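Cellulosomal-scaffolding protein A (Clostridium thermocellum, PDB 4B9F) carries a family 3a carbohydrate-binding module that probably attaches the cellulosome scaffold, and the enzymes it bears, to crystalline cellulose. Local coordinates at residues 6-11 and 127-132; 11-16 and 120-125. All coordinates share one frame; numbering follows the deposited sequence.

Contact 1 of 2, residues 6-11 and 127-132; sequences FYNSNP and YSFKSA
The side-chain oxygen OD1 of Asn8 takes the backbone N-H of Lys130 in a nearly straight bond, N to OD1 2.8 Å, with the donor tilted from the amide plane. The backbone of Asn8 returns the bond: its N reaches Lys130 O at 2.9 Å, so one asparagine takes both the backbone N-H and the backbone C=O of Lys130. With chi1 at -71°, the amide stands beside its own backbone N and can serve this pairing while ND2 bonds Tyr41 OH. The Phe129 ring lies obliquely against the same amide, the planes 37° apart and Asn8 CG 3.5 Å from Phe129 CD1. Farther along, Pro11 CA meets the edge of this ring, and Pro11 CB touches Ser131 OG at 3.4 Å. A water joins Asn8 O (2.7 Å) to Ser131 OG and Ala132 O. Tyr7 CB packs on Ala132 CB at 3.9 Å, and Lys130 CB sits at the edge of the Phe6 ring. In the beta-sandwich of this family 3 module, the contact fixes the loop between strands 121-122 and 136-137 to the end of strand 2-8, flanked by strand 20-26; Ser128 OG bonds Gln140 O and Tyr42 N, the latter on strand 37-43 of the second sheet.

Contact 2 of 2, residues 11-16 and 120-125; sequences PSDTTN and NYTQSN. With CA (calcium ion), chain C.
Asp13, Gln123 and Thr15 bury the most surface here, beside a two-stranded antiparallel pairing. Gln123, extended beyond CG, sends NE2 to Ser12 O at 2.8 Å, almost straight and with the acceptor in its amide plane; the same NE2 also bonds Asn10 O. Its backbone N bonds Asp13 O at 2.8 Å. The Asp13 carboxylate, with CG anti to the backbone N (chi1 -173°), runs alongside Thr122, OD1 lying 3.6 Å from Thr122 CG2 and making a weak bond to Ser124 N. One water donates to Asp13 OD2 and also bonds Ser124 OG; a second joins the hydroxyls of Thr14 and Thr122. Thr15 and Tyr121 form the hydrogen-bonded pair, Tyr121 N to Thr15 O 2.7 Å, while Thr15 CG2 touches the Gln123 amide, 3.7 Å from NE2. Thr122 O and Asn125 OD1, each 2.4 Å from the calcium ion, bind it together with Thr44, Asp46 and Asp126, so Thr122 belongs both to the strand pair and to the metal site. Strands 14-15 and 121-122 form a small sheet of their own at the surface, reached from strands 2-8 and 106-115, with Tyr121 OH bonded to Gln51 on strand 51-61.

Overall arrangement
Both contacts bring the N-terminal part of the chain against the segment that follows strand 106-115, and contact 2 is nested within the loop closed by contact 1. Pro11 belongs to both, and Gln123 reaches back to Asn10, while its OE1 packs against Phe129 CD1; their centres are about 11 Å apart. Contact 1 is partly buried, about 11 Å from the chain centre, and mixes aromatic packing with an asparagine-mediated pairing to an irregular loop. Contact 2, about 17 Å out, is a surface contact of mainly polar side chains, a regular strand pair, waters and calcium ligands. Together they join the end of strand 2-8 and the chain after it to the chain after strand 106-115, at the calcium-bearing side of this all-beta module.

Contact 1 of 2, residues 6-11 and 127-132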
loop_
_atom_site.group_PDB
_atom_site.type_symbol
_atom_site.label_atom_id
_atom_site.label_comp_id
_atom_site.label_asym_id
_atom_site.label_seq_id
_atom_site.Cartn_x
_atom_site.Cartn_y
_atom_site.Cartn_z
ATOM N N PHE A 6 2.489 -6.308 -5.616
ATOM C CA PHE A 6 1.530 -6.277 -4.535
ATOM C C PHE A 6 0.977 -7.664 -4.234
ATOM O O PHE A 6 0.866 -8.496 -5.131
ATOM C CB PHE A 6 0.356 -5.367 -4.928
ATOM C CG PHE A 6 -0.676 -5.290 -3.863
ATOM C CD1 PHE A 6 -0.489 -4.441 -2.791
ATOM C CD2 PHE A 6 -1.779 -6.136 -3.872
ATOM C CE1 PHE A 6 -1.380 -4.418 -1.750
ATOM C CE2 PHE A 6 -2.687 -6.122 -2.833
ATOM C CZ PHE A 6 -2.485 -5.265 -1.763
ATOM N N TYR A 7 0.624 -7.902 -2.972
ATOM C CA TYR A 7 -0.306 -8.980 -2.625
ATOM C C TYR A 7 -0.853 -8.752 -1.223
ATOM O O TYR A 7 -0.286 -7.970 -0.448
ATOM C CB TYR A 7 0.324 -10.381 -2.739
ATOM C CG TYR A 7 1.331 -10.753 -1.660
ATOM C CD1 TYR A 7 2.537 -10.073 -1.537
ATOM C CD2 TYR A 7 1.095 -11.831 -0.806
ATOM C CE1 TYR A 7 3.475 -10.435 -0.560
ATOM C CE2 TYR A 7 2.019 -12.195 0.167
ATOM C CZ TYR A 7 3.205 -11.499 0.289
ATOM O OH TYR A 7 4.121 -11.876 1.254
ATOM N N ASN A 8 -1.962 -9.420 -0.910
ATOM C CA ASN A 8 -2.497 -9.459 0.458
ATOM C C ASN A 8 -1.968 -10.696 1.149
ATOM O O ASN A 8 -2.109 -11.804 0.630
ATOM C CB ASN A 8 -4.020 -9.513 0.438
ATOM C CG ASN A 8 -4.631 -8.205 0.005
ATOM O OD1 ASN A 8 -4.756 -7.935 -1.191
ATOM N ND2 ASN A 8 -4.981 -7.363 0.969
ATOM N N SER A 9 -1.359 -10.530 2.315
ATOM C CA SER A 9 -0.751 -11.690 2.959
ATOM C C SER A 9 -1.778 -12.632 3.580
ATOM O O SER A 9 -1.539 -13.843 3.662
ATOM C CB SER A 9 0.282 -11.251 3.989
ATOM O OG SER A 9 -0.330 -10.467 4.992
ATOM N N ASN A 10 -2.913 -12.089 4.018
ATOM C CA ASN A 10 -3.963 -12.918 4.616
ATOM C C ASN A 10 -5.200 -12.940 3.734
ATOM O O ASN A 10 -5.861 -11.923 3.564
ATOM C CB ASN A 10 -4.309 -12.450 6.026
ATOM C CG ASN A 10 -4.860 -11.057 6.057
ATOM O OD1 ASN A 10 -4.357 -10.166 5.368
ATOM N ND2 ASN A 10 -5.916 -10.852 6.850
ATOM N N PRO A 11 -5.501 -14.104 3.148
ATOM C CA PRO A 11 -6.553 -14.164 2.132
ATOM C C PRO A 11 -7.956 -14.501 2.634
ATOM O O PRO A 11 -8.849 -14.573 1.800
ATOM C CB PRO A 11 -6.060 -15.280 1.211
ATOM C CG PRO A 11 -5.324 -16.197 2.111
ATOM C CD PRO A 11 -4.658 -15.315 3.140
ATOM N N TYR A 127 -11.816 -3.890 -4.281
ATOM C CA TYR A 127 -11.182 -3.744 -5.594
ATOM C C TYR A 127 -9.703 -4.143 -5.623
ATOM O O TYR A 127 -9.264 -4.840 -6.537
ATOM C CB TYR A 127 -11.348 -2.296 -6.041
ATOM C CG TYR A 127 -10.713 -1.882 -7.361
ATOM C CD1 TYR A 127 -11.346 -2.133 -8.574
ATOM C CD2 TYR A 127 -9.522 -1.157 -7.390
ATOM C CE1 TYR A 127 -10.797 -1.701 -9.771
ATOM C CE2 TYR A 127 -8.965 -0.718 -8.594
ATOM C CZ TYR A 127 -9.609 -1.006 -9.778
ATOM O OH TYR A 127 -9.088 -0.552 -10.971
ATOM N N SER A 128 -8.933 -3.714 -4.627
ATOM C CA SER A 128 -7.490 -3.939 -4.666
ATOM C C SER A 128 -7.036 -5.310 -4.165
ATOM O O SER A 128 -5.867 -5.656 -4.303
ATOM C CB SER A 128 -6.750 -2.866 -3.877
ATOM O OG SER A 128 -6.881 -1.595 -4.494
ATOM N N PHE A 129 -7.938 -6.084 -3.570
ATOM C CA PHE A 129 -7.543 -7.341 -2.947
ATOM C C PHE A 129 -6.945 -8.297 -3.972
ATOM O O PHE A 129 -7.511 -8.484 -5.051
ATOM C CB PHE A 129 -8.753 -7.988 -2.276
ATOM C CG PHE A 129 -8.467 -9.345 -1.691
ATOM C CD1 PHE A 129 -7.811 -9.471 -0.479
ATOM C CD2 PHE A 129 -8.852 -10.491 -2.358
ATOM C CE1 PHE A 129 -7.548 -10.725 0.064
ATOM C CE2 PHE A 129 -8.593 -11.745 -1.823
ATOM C CZ PHE A 129 -7.938 -11.857 -0.610
ATOM N N LYS A 130 -5.806 -8.891 -3.625
ATOM C CA LYS A 130 -5.126 -9.848 -4.495
ATOM C C LYS A 130 -4.490 -10.943 -3.650
ATOM O O LYS A 130 -3.492 -10.713 -2.963
ATOM C CB LYS A 130 -4.036 -9.143 -5.299
ATOM C CG LYS A 130 -3.309 -10.025 -6.304
ATOM C CD LYS A 130 -4.285 -10.664 -7.274
ATOM C CE LYS A 130 -3.565 -11.408 -8.387
ATOM N NZ LYS A 130 -4.532 -12.135 -9.256
ATOM N N SER A 131 -5.065 -12.136 -3.696
ATOM C CA SER A 131 -4.463 -13.267 -3.020
ATOM C C SER A 131 -3.391 -13.842 -3.929
ATOM O O SER A 131 -3.643 -14.149 -5.094
ATOM C CB SER A 131 -5.509 -14.327 -2.688
ATOM O OG SER A 131 -4.899 -15.422 -2.024
ATOM N N ALA A 132 -2.188 -13.976 -3.392
ATOM C CA ALA A 132 -1.077 -14.549 -4.128
ATOM C C ALA A 132 -0.099 -15.035 -3.083
ATOM O O ALA A 132 -0.151 -14.604 -1.930
ATOM C CB ALA A 132 -0.427 -13.503 -5.029
HETATM O O HOH W 1 -2.838 -14.256 -0.243
#

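Contact 2 of 2, residues 11-16 and 120-125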
loop_
_atom_site.group_PDB
_atom_site.type_symbol
_atom_site.label_atom_id
_atom_site.label_comp_id
_atom_site.label_asym_id
_atom_site.label_seq_id
_atom_site.Cartn_x
_atom_site.Cartn_y
_atom_site.Cartn_z
ATOM N N PRO A 11 -5.501 -14.104 3.148
ATOM C CA PRO A 11 -6.553 -14.164 2.132
ATOM C C PRO A 11 -7.956 -14.501 2.634
ATOM O O PRO A 11 -8.849 -14.573 1.800
ATOM C CB PRO A 11 -6.060 -15.280 1.211
ATOM C CG PRO A 11 -5.324 -16.197 2.111
ATOM C CD PRO A 11 -4.658 -15.315 3.140
ATOM N N SER A 12 -8.154 -14.705 3.933
ATOM C CA SER A 12 -9.481 -15.055 4.444
ATOM C C SER A 12 -10.528 -14.017 4.057
ATOM O O SER A 12 -10.302 -12.812 4.188
ATOM C CB SER A 12 -9.463 -15.194 5.960
ATOM O OG SER A 12 -8.605 -16.247 6.334
ATOM N N ASP A 13 -11.682 -14.481 3.601
ATOM C CA ASP A 13 -12.718 -13.554 3.174
ATOM C C ASP A 13 -13.180 -12.658 4.321
ATOM O O ASP A 13 -13.293 -11.444 4.172
ATOM C CB ASP A 13 -13.905 -14.305 2.579
ATOM C CG ASP A 13 -14.931 -13.372 1.979
ATOM O OD1 ASP A 13 -14.528 -12.370 1.353
ATOM O OD2 ASP A 13 -16.140 -13.636 2.126
ATOM N N THR A 14 -13.448 -13.260 5.474
ATOM C CA THR A 14 -13.825 -12.504 6.659
ATOM C C THR A 14 -12.602 -12.346 7.552
ATOM O O THR A 14 -11.953 -13.328 7.911
ATOM C CB THR A 14 -14.942 -13.213 7.431
ATOM O OG1 THR A 14 -16.064 -13.407 6.563
ATOM C CG2 THR A 14 -15.374 -12.393 8.636
ATOM N N THR A 15 -12.275 -11.107 7.894
ATOM C CA THR A 15 -11.072 -10.851 8.677
ATOM C C THR A 15 -11.216 -9.533 9.419
ATOM O O THR A 15 -11.899 -8.636 8.942
ATOM C CB THR A 15 -9.824 -10.792 7.764
ATOM O OG1 THR A 15 -8.648 -10.599 8.559
ATOM C CG2 THR A 15 -9.930 -9.653 6.745
ATOM N N ASN A 16 -10.584 -9.411 10.585
ATOM C CA ASN A 16 -10.573 -8.126 11.278
ATOM C C ASN A 16 -9.330 -7.282 10.986
ATOM O O ASN A 16 -9.153 -6.209 11.549
ATOM C CB ASN A 16 -10.829 -8.281 12.786
ATOM C CG ASN A 16 -9.705 -9.004 13.519
ATOM O OD1 ASN A 16 -8.587 -9.131 13.030
ATOM N ND2 ASN A 16 -10.006 -9.458 14.724
ATOM N N ASN A 120 -15.377 -6.959 11.805
ATOM C CA ASN A 120 -14.940 -7.640 10.594
ATOM C C ASN A 120 -15.051 -6.847 9.301
ATOM O O ASN A 120 -15.912 -5.979 9.150
ATOM C CB ASN A 120 -15.679 -8.967 10.432
ATOM C CG ASN A 120 -15.217 -10.012 11.423
ATOM O OD1 ASN A 120 -14.090 -9.960 11.909
ATOM N ND2 ASN A 120 -16.083 -10.976 11.718
ATOM N N TYR A 121 -14.141 -7.176 8.389
ATOM C CA TYR A 121 -14.211 -6.801 6.990
ATOM C C TYR A 121 -14.525 -8.042 6.159
ATOM O O TYR A 121 -14.281 -9.183 6.586
ATOM C CB TYR A 121 -12.847 -6.341 6.497
ATOM C CG TYR A 121 -12.267 -5.085 7.081
ATOM C CD1 TYR A 121 -12.686 -3.825 6.649
ATOM C CD2 TYR A 121 -11.236 -5.153 8.014
ATOM C CE1 TYR A 121 -12.104 -2.663 7.157
ATOM C CE2 TYR A 121 -10.660 -4.011 8.529
ATOM C CZ TYR A 121 -11.088 -2.766 8.095
ATOM O OH TYR A 121 -10.489 -1.637 8.600
ATOM N N THR A 122 -15.007 -7.797 4.945
ATOM C CA THR A 122 -15.178 -8.815 3.921
ATOM C C THR A 122 -14.252 -8.441 2.774
ATOM O O THR A 122 -14.339 -7.324 2.263
ATOM C CB THR A 122 -16.624 -8.801 3.407
ATOM O OG1 THR A 122 -17.499 -9.223 4.461
ATOM C CG2 THR A 122 -16.784 -9.711 2.194
ATOM N N GLN A 123 -13.362 -9.345 2.371
ATOM C CA GLN A 123 -12.374 -8.983 1.354
ATOM C C GLN A 123 -12.827 -9.230 -0.082
ATOM O O GLN A 123 -12.233 -8.698 -1.012
ATOM C CB GLN A 123 -11.033 -9.666 1.629
ATOM C CG GLN A 123 -10.486 -9.362 3.018
ATOM C CD GLN A 123 -8.994 -9.570 3.098
ATOM O OE1 GLN A 123 -8.212 -8.661 2.808
ATOM N NE2 GLN A 123 -8.584 -10.765 3.493
ATOM N N SER A 124 -13.887 -10.013 -0.254
ATOM C CA SER A 124 -14.332 -10.410 -1.587
ATOM C C SER A 124 -14.928 -9.249 -2.373
ATOM O O SER A 124 -15.108 -9.352 -3.579
ATOM C CB SER A 124 -15.362 -11.535 -1.502
ATOM O OG SER A 124 -16.556 -11.070 -0.898
ATOM N N ASN A 125 -15.261 -8.158 -1.689
ATOM C CA ASN A 125 -15.821 -6.976 -2.345
ATOM C C ASN A 125 -14.867 -5.782 -2.268
ATOM O O ASN A 125 -15.303 -4.632 -2.185
ATOM C CB ASN A 125 -17.209 -6.633 -1.769
ATOM C CG ASN A 125 -17.172 -6.352 -0.281
ATOM O OD1 ASN A 125 -16.113 -6.412 0.340
ATOM N ND2 ASN A 125 -18.325 -6.024 0.296
HETATM CA CA CA C . -15.012 -5.039 2.002
HETATM O O HOH W 2 -17.769 -12.862 0.406
HETATM O O HOH W 3 -17.282 -11.939 4.729
HETATM O O HOH W 4 -12.932 -5.003 3.380
#